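Local coordinates for GTPase-activating protein BEM3 (Saccharomyces cerevisiae S288C, PDB 6FSF) that binds phosphatidylinositol 3-phosphate, activates GTP hydrolysis by Cdc42 and, less efficiently, by Rho1, and restrains pheromone-response signalling, this piece being its tandem PX and PH domains, at residues Ile225-Thr229 against Ser230-Glu234; Thr91-Asp94 against Thr95-Asn98. All blocks are in the same frame, centred on the assembly; numbering follows the deposited sequence.

Contact 1: Ile225-Thr229 against Ser230-Glu234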
ATOM      1  N   ILE A 225      11.261  -9.935  -8.271  1.00 70.19           N
ATOM      2  CA  ILE A 225      10.852  -8.888  -7.344  1.00 66.58           C
ATOM      3  C   ILE A 225       9.847  -7.981  -8.040  1.00 66.17           C
ATOM      4  O   ILE A 225      10.082  -7.537  -9.170  1.00 61.70           O
ATOM      5  CB  ILE A 225      12.061  -8.075  -6.843  1.00 67.42           C
ATOM      6  CG1 ILE A 225      13.051  -8.989  -6.118  1.00 66.71           C
ATOM      7  CG2 ILE A 225      11.606  -6.943  -5.937  1.00 65.67           C
ATOM      8  CD1 ILE A 225      14.434  -8.400  -5.975  1.00 67.21           C
ATOM      9  N   CYS A 226       8.735  -7.702  -7.365  1.00 65.43           N
ATOM     10  CA  CYS A 226       7.705  -6.812  -7.873  1.00 60.86           C
ATOM     11  C   CYS A 226       7.445  -5.699  -6.867  1.00 62.71           C
ATOM     12  O   CYS A 226       7.554  -5.898  -5.654  1.00 59.52           O
ATOM     13  CB  CYS A 226       6.402  -7.569  -8.155  1.00 59.98           C
ATOM     14  SG  CYS A 226       6.534  -8.863  -9.406  1.00 58.74           S
ATOM     15  N   THR A 227       7.108  -4.522  -7.384  1.00 59.76           N
ATOM     16  CA  THR A 227       6.697  -3.397  -6.560  1.00 57.66           C
ATOM     17  C   THR A 227       5.178  -3.271  -6.574  1.00 60.09           C
ATOM     18  O   THR A 227       4.481  -3.900  -7.370  1.00 58.77           O
ATOM     19  CB  THR A 227       7.345  -2.097  -7.046  1.00 59.44           C
ATOM     20  OG1 THR A 227       7.188  -1.976  -8.466  1.00 66.91           O
ATOM     21  CG2 THR A 227       8.827  -2.070  -6.697  1.00 66.72           C
ATOM     22  N   GLU A 228       4.664  -2.436  -5.670  1.00 53.28           N
ATOM     23  CA  GLU A 228       3.220  -2.256  -5.577  1.00 54.42           C
ATOM     24  C   GLU A 228       2.672  -1.390  -6.703  1.00 55.17           C
ATOM     25  O   GLU A 228       1.502  -1.536  -7.075  1.00 57.66           O
ATOM     26  CB  GLU A 228       2.853  -1.655  -4.219  1.00 54.31           C
ATOM     27  CG  GLU A 228       3.138  -2.578  -3.049  1.00 55.74           C
ATOM     28  CD  GLU A 228       2.620  -2.028  -1.739  1.00 63.28           C
ATOM     29  OE1 GLU A 228       3.429  -1.489  -0.955  1.00 63.92           O
ATOM     30  OE2 GLU A 228       1.398  -2.126  -1.501  1.00 57.46           O
ATOM     31  N   THR A 229       3.488  -0.496  -7.254  1.00 54.78           N
ATOM     32  CA  THR A 229       3.079   0.366  -8.352  1.00 65.25           C
ATOM     33  C   THR A 229       4.127   0.315  -9.455  1.00 64.14           C
ATOM     34  O   THR A 229       5.271  -0.093  -9.238  1.00 59.16           O
ATOM     35  CB  THR A 229       2.882   1.821  -7.898  1.00 62.57           C
ATOM     36  OG1 THR A 229       4.140   2.364  -7.472  1.00 65.31           O
ATOM     37  CG2 THR A 229       1.888   1.898  -6.748  1.00 55.42           C
ATOM     38  N   SER A 230       3.716   0.735 -10.654  1.00 64.87           N
ATOM     39  CA  SER A 230       4.660   0.816 -11.762  1.00 73.42           C
ATOM     40  C   SER A 230       5.651   1.957 -11.564  1.00 71.58           C
ATOM     41  O   SER A 230       6.790   1.876 -12.039  1.00 66.68           O
ATOM     42  CB  SER A 230       3.911   0.976 -13.084  1.00 74.95           C
ATOM     43  OG  SER A 230       3.204   2.202 -13.125  1.00 79.59           O
ATOM     44  N   LYS A 231       5.239   3.021 -10.869  1.00 69.17           N
ATOM     45  CA  LYS A 231       6.171   4.098 -10.558  1.00 67.99           C
ATOM     46  C   LYS A 231       7.270   3.613  -9.625  1.00 67.21           C
ATOM     47  O   LYS A 231       8.439   3.984  -9.782  1.00 68.69           O
ATOM     48  CB  LYS A 231       5.432   5.283  -9.934  1.00 71.92           C
ATOM     49  CG  LYS A 231       6.355   6.425  -9.530  1.00 77.20           C
ATOM     50  CD  LYS A 231       5.635   7.490  -8.723  1.00 83.66           C
ATOM     51  CE  LYS A 231       6.580   8.631  -8.379  1.00 84.92           C
ATOM     52  NZ  LYS A 231       5.898   9.723  -7.633  1.00 80.48           N
ATOM     53  N   GLU A 232       6.912   2.779  -8.646  1.00 64.92           N
ATOM     54  CA  GLU A 232       7.913   2.247  -7.729  1.00 68.77           C
ATOM     55  C   GLU A 232       8.931   1.377  -8.453  1.00 69.35           C
ATOM     56  O   GLU A 232      10.098   1.326  -8.048  1.00 76.21           O
ATOM     57  CB  GLU A 232       7.232   1.462  -6.608  1.00 72.74           C
ATOM     58  CG  GLU A 232       7.036   2.260  -5.331  1.00 80.03           C
ATOM     59  CD  GLU A 232       8.340   2.499  -4.595  1.00 91.31           C
ATOM     60  OE1 GLU A 232       8.916   1.521  -4.072  1.00 96.91           O
ATOM     61  OE2 GLU A 232       8.795   3.662  -4.551  1.00 92.62           O
ATOM     62  N   ARG A 233       8.517   0.690  -9.522  1.00 65.89           N
ATOM     63  CA  ARG A 233       9.487  -0.045 -10.326  1.00 67.46           C
ATOM     64  C   ARG A 233      10.449   0.907 -11.024  1.00 68.04           C
ATOM     65  O   ARG A 233      11.653   0.640 -11.088  1.00 73.40           O
ATOM     66  CB  ARG A 233       8.781  -0.938 -11.348  1.00 60.02           C
ATOM     67  CG  ARG A 233       9.752  -1.665 -12.276  1.00 63.62           C
ATOM     68  CD  ARG A 233       9.100  -2.807 -13.039  1.00 67.68           C
ATOM     69  NE  ARG A 233       8.135  -2.338 -14.030  1.00 76.35           N
ATOM     70  CZ  ARG A 233       7.574  -3.119 -14.947  1.00 83.70           C
ATOM     71  NH1 ARG A 233       7.882  -4.408 -15.005  1.00 83.63           N
ATOM     72  NH2 ARG A 233       6.705  -2.610 -15.810  1.00 85.42           N
ATOM     73  N   GLU A 234       9.936   2.026 -11.543  1.00 71.04           N
ATOM     74  CA  GLU A 234      10.810   3.040 -12.127  1.00 76.81           C
ATOM     75  C   GLU A 234      11.815   3.549 -11.102  1.00 77.19           C
ATOM     76  O   GLU A 234      13.016   3.639 -11.384  1.00 81.65           O
ATOM     77  CB  GLU A 234       9.982   4.203 -12.678  1.00 81.17           C
ATOM     78  CG  GLU A 234       9.240   3.915 -13.971  1.00 88.61           C
ATOM     79  CD  GLU A 234       8.549   5.149 -14.522  1.00 98.33           C
ATOM     80  OE1 GLU A 234       9.157   6.241 -14.483  1.00 98.23           O
ATOM     81  OE2 GLU A 234       7.393   5.033 -14.983  1.00101.93           O
TER
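The hydroxyl of Thr229 reaches over the first turn of the helix and takes the backbone N-H of Glu232, with 3.0 Å between Glu232 N and Thr229 OG1 and an N-H...O angle of 154°. The oxygen can do this because it sits between the backbone N and carbonyl carbon of its own residue (chi1 65°), which swings it forward over the start of the helix. Glu232 lies obliquely across the threonine: its CB presses on the same hydroxyl, 3.3 Å from Thr229 OG1, and the chain then bends at chi2 and leads its carboxylate away to a salt bridge with Lys141. Thr227 meets Glu232 CB from a second direction, its own CB 3.6 Å away, while its CG2 lies against the Glu232 carbonyl.

Thr229 is thus the N-cap of helix 230-240, the C-terminal helix of the PH domain, and the residues around Thr227-Thr229 carry strand 221-226 of the PH sheet into it. Thr227 closes a bond within this turn: its OG1 donates to Thr229 O over 2.8 Å, somewhat tilted from the carbonyl plane. Thr229 O also receives a weak bond from Arg233 N, 3.4 Å away, so one acceptor ties the turn to the helix. Arg233 runs at about a right angle to Thr227, and its CB rests 3.5 Å from Thr227 OG1. With CG anti to the backbone N and a bend at chi3, the arginine carries its guanidinium off to the carbonyls of Gly206 and Ile193, on neighbouring strands of the PH sheet. Glu228 turns to Ser25 and Thr26 of the PX domain.

Contact 2: Thr91-Asp94 against Thr95-Asn98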
ATOM      1  N   THR A  91      -0.339  -8.756  -9.220  1.00 58.72           N
ATOM      2  CA  THR A  91      -1.385  -8.072  -9.975  1.00 60.85           C
ATOM      3  C   THR A  91      -2.585  -7.731  -9.098  1.00 59.93           C
ATOM      4  O   THR A  91      -3.261  -6.722  -9.340  1.00 55.04           O
ATOM      5  CB  THR A  91      -1.814  -8.919 -11.175  1.00 67.21           C
ATOM      6  OG1 THR A  91      -2.841  -8.236 -11.904  1.00 73.74           O
ATOM      7  CG2 THR A  91      -2.332 -10.277 -10.724  1.00 67.53           C
ATOM      8  N   LYS A  92      -2.865  -8.551  -8.079  1.00 54.02           N
ATOM      9  CA  LYS A  92      -3.936  -8.221  -7.144  1.00 55.77           C
ATOM     10  C   LYS A  92      -3.530  -7.082  -6.217  1.00 58.29           C
ATOM     11  O   LYS A  92      -4.341  -6.196  -5.918  1.00 53.28           O
ATOM     12  CB  LYS A  92      -4.325  -9.449  -6.322  1.00 58.73           C
ATOM     13  CG  LYS A  92      -4.873 -10.620  -7.119  1.00 66.68           C
ATOM     14  CD  LYS A  92      -5.371 -11.689  -6.166  1.00 75.07           C
ATOM     15  CE  LYS A  92      -5.318 -13.072  -6.781  1.00 84.38           C
ATOM     16  NZ  LYS A  92      -5.609 -14.111  -5.754  1.00 89.74           N
ATOM     17  N   VAL A  93      -2.282  -7.098  -5.747  1.00 52.61           N
ATOM     18  CA  VAL A  93      -1.784  -6.037  -4.875  1.00 53.90           C
ATOM     19  C   VAL A  93      -1.861  -4.691  -5.582  1.00 50.49           C
ATOM     20  O   VAL A  93      -2.270  -3.681  -4.995  1.00 52.51           O
ATOM     21  CB  VAL A  93      -0.347  -6.356  -4.423  1.00 58.36           C
ATOM     22  CG1 VAL A  93       0.281  -5.158  -3.730  1.00 54.38           C
ATOM     23  CG2 VAL A  93      -0.342  -7.570  -3.513  1.00 58.95           C
ATOM     24  N   ASP A  94      -1.469  -4.661  -6.857  1.00 48.05           N
ATOM     25  CA  ASP A  94      -1.548  -3.435  -7.644  1.00 57.56           C
ATOM     26  C   ASP A  94      -2.989  -2.965  -7.789  1.00 56.93           C
ATOM     27  O   ASP A  94      -3.280  -1.769  -7.678  1.00 57.76           O
ATOM     28  CB  ASP A  94      -0.924  -3.660  -9.021  1.00 61.48           C
ATOM     29  CG  ASP A  94      -0.902  -2.400  -9.864  1.00 64.79           C
ATOM     30  OD1 ASP A  94       0.202  -1.878 -10.124  1.00 61.70           O
ATOM     31  OD2 ASP A  94      -1.986  -1.928 -10.264  1.00 66.32           O
ATOM     32  N   THR A  95      -3.910  -3.898  -8.034  1.00 51.76           N
ATOM     33  CA  THR A  95      -5.287  -3.520  -8.334  1.00 49.64           C
ATOM     34  C   THR A  95      -6.002  -2.993  -7.095  1.00 50.49           C
ATOM     35  O   THR A  95      -6.629  -1.927  -7.136  1.00 52.60           O
ATOM     36  CB  THR A  95      -6.040  -4.710  -8.930  1.00 53.59           C
ATOM     37  OG1 THR A  95      -5.390  -5.133 -10.135  1.00 63.05           O
ATOM     38  CG2 THR A  95      -7.469  -4.323  -9.253  1.00 62.14           C
ATOM     39  N   ARG A  96      -5.909  -3.722  -5.976  1.00 49.09           N
ATOM     40  CA  ARG A  96      -6.667  -3.354  -4.783  1.00 48.88           C
ATOM     41  C   ARG A  96      -6.225  -2.008  -4.223  1.00 46.11           C
ATOM     42  O   ARG A  96      -7.012  -1.325  -3.556  1.00 56.79           O
ATOM     43  CB  ARG A  96      -6.536  -4.447  -3.722  1.00 42.91           C
ATOM     44  CG  ARG A  96      -5.160  -4.551  -3.071  1.00 53.89           C
ATOM     45  CD  ARG A  96      -5.002  -5.879  -2.341  1.00 47.02           C
ATOM     46  NE  ARG A  96      -3.862  -5.892  -1.432  1.00 48.72           N
ATOM     47  CZ  ARG A  96      -3.437  -6.973  -0.783  1.00 56.56           C
ATOM     48  NH1 ARG A  96      -4.056  -8.134  -0.950  1.00 48.53           N
ATOM     49  NH2 ARG A  96      -2.390  -6.894   0.030  1.00 48.46           N
ATOM     50  N   LYS A  97      -4.979  -1.606  -4.486  1.00 48.72           N
ATOM     51  CA  LYS A  97      -4.521  -0.291  -4.053  1.00 54.66           C
ATOM     52  C   LYS A  97      -5.196   0.818  -4.851  1.00 52.08           C
ATOM     53  O   LYS A  97      -5.506   1.885  -4.306  1.00 46.19           O
ATOM     54  CB  LYS A  97      -3.001  -0.212  -4.182  1.00 49.38           C
ATOM     55  CG  LYS A  97      -2.380   1.106  -3.753  1.00 56.31           C
ATOM     56  CD  LYS A  97      -0.866   1.009  -3.829  1.00 55.52           C
ATOM     57  CE  LYS A  97      -0.209   2.370  -3.722  1.00 55.89           C
ATOM     58  NZ  LYS A  97      -0.678   3.290  -4.794  1.00 67.59           N
ATOM     59  N   ASN A  98      -5.444   0.583  -6.143  1.00 55.60           N
ATOM     60  CA  ASN A  98      -6.115   1.589  -6.960  1.00 55.62           C
ATOM     61  C   ASN A  98      -7.583   1.721  -6.578  1.00 54.06           C
ATOM     62  O   ASN A  98      -8.127   2.832  -6.553  1.00 50.19           O
ATOM     63  CB  ASN A  98      -5.980   1.243  -8.443  1.00 71.66           C
ATOM     64  CG  ASN A  98      -4.539   1.220  -8.907  1.00 83.08           C
ATOM     65  OD1 ASN A  98      -3.683   1.902  -8.345  1.00 80.77           O
ATOM     66  ND2 ASN A  98      -4.265   0.438  -9.945  1.00 81.60           N
TER
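Thr91 O is gripped twice by Thr95, once through its side chain and once through its backbone. The hydroxyl donates over 2.8 Å from Thr95 OG1 to Thr91 O, lying nearly along the C=O axis, whereas the amide comes from above the carbonyl plane, with Thr95 N 3.2 Å from Thr91 O. Holding OG1 beside the backbone N and anti to its own carbonyl carbon (chi1 -60°) folds the hydroxyl back onto the preceding turn. One turn on, Asn98 reaches back to Asp94: a weak, bent bond joins Asn98 ND2 to Asp94 OD2 at 3.3 Å, with the amide and carboxylate planes 85° apart.

The adjoining face of the helix is held by Arg96. Its amide makes the straightest of the backbone bonds, with Arg96 N 2.9 Å from Lys92 O and an angle of 174°. The extended side chain passes obliquely beside Val93. Arg96 CG rests 3.4 Å from Lys92 O, and Val93 CG2 sits over one face of the Arg96 guanidinium, 4.1 Å above its plane and over its centre.

Partners farther out fix the polar ends of these side chains. Arg96 NE binds Thr26 OG1 on strand 19-29 and NH1 the carbonyl of Leu84, which probably keeps the guanidinium flat against Val93. Asp94 OD1 accepts from Asn205 of the PH domain, and Lys92 NZ turns back to the carbonyl of Thr87. The pattern is that of i to i+4 bonding at the start of a helix, echoed by a threonine hydroxyl, here in helix 90-107 of the PX domain, whose Val93 and Arg96 face strand 19-29 of the PX sheet.

Contact 2 comes first along the chain, at the start of helix 90-107 in the PX domain; contact 1 follows in the PH domain, where strand 221-226 gives way to helix 230-240. Their centres are about 12 Å apart, and the two meet directly where the domains abut. Thr229 CG2 packs 3.5 Å from Lys97 NZ, and Glu228 CG lies 3.9 Å from Val93 CG1. Asn205 sits between them, bonded through its side chain to Asp94 and through its backbone to Thr227. The PX helix is therefore seated on the strand-to-helix turn of the PH domain, an arrangement consistent with the tandem pair being held in a defined relative orientation.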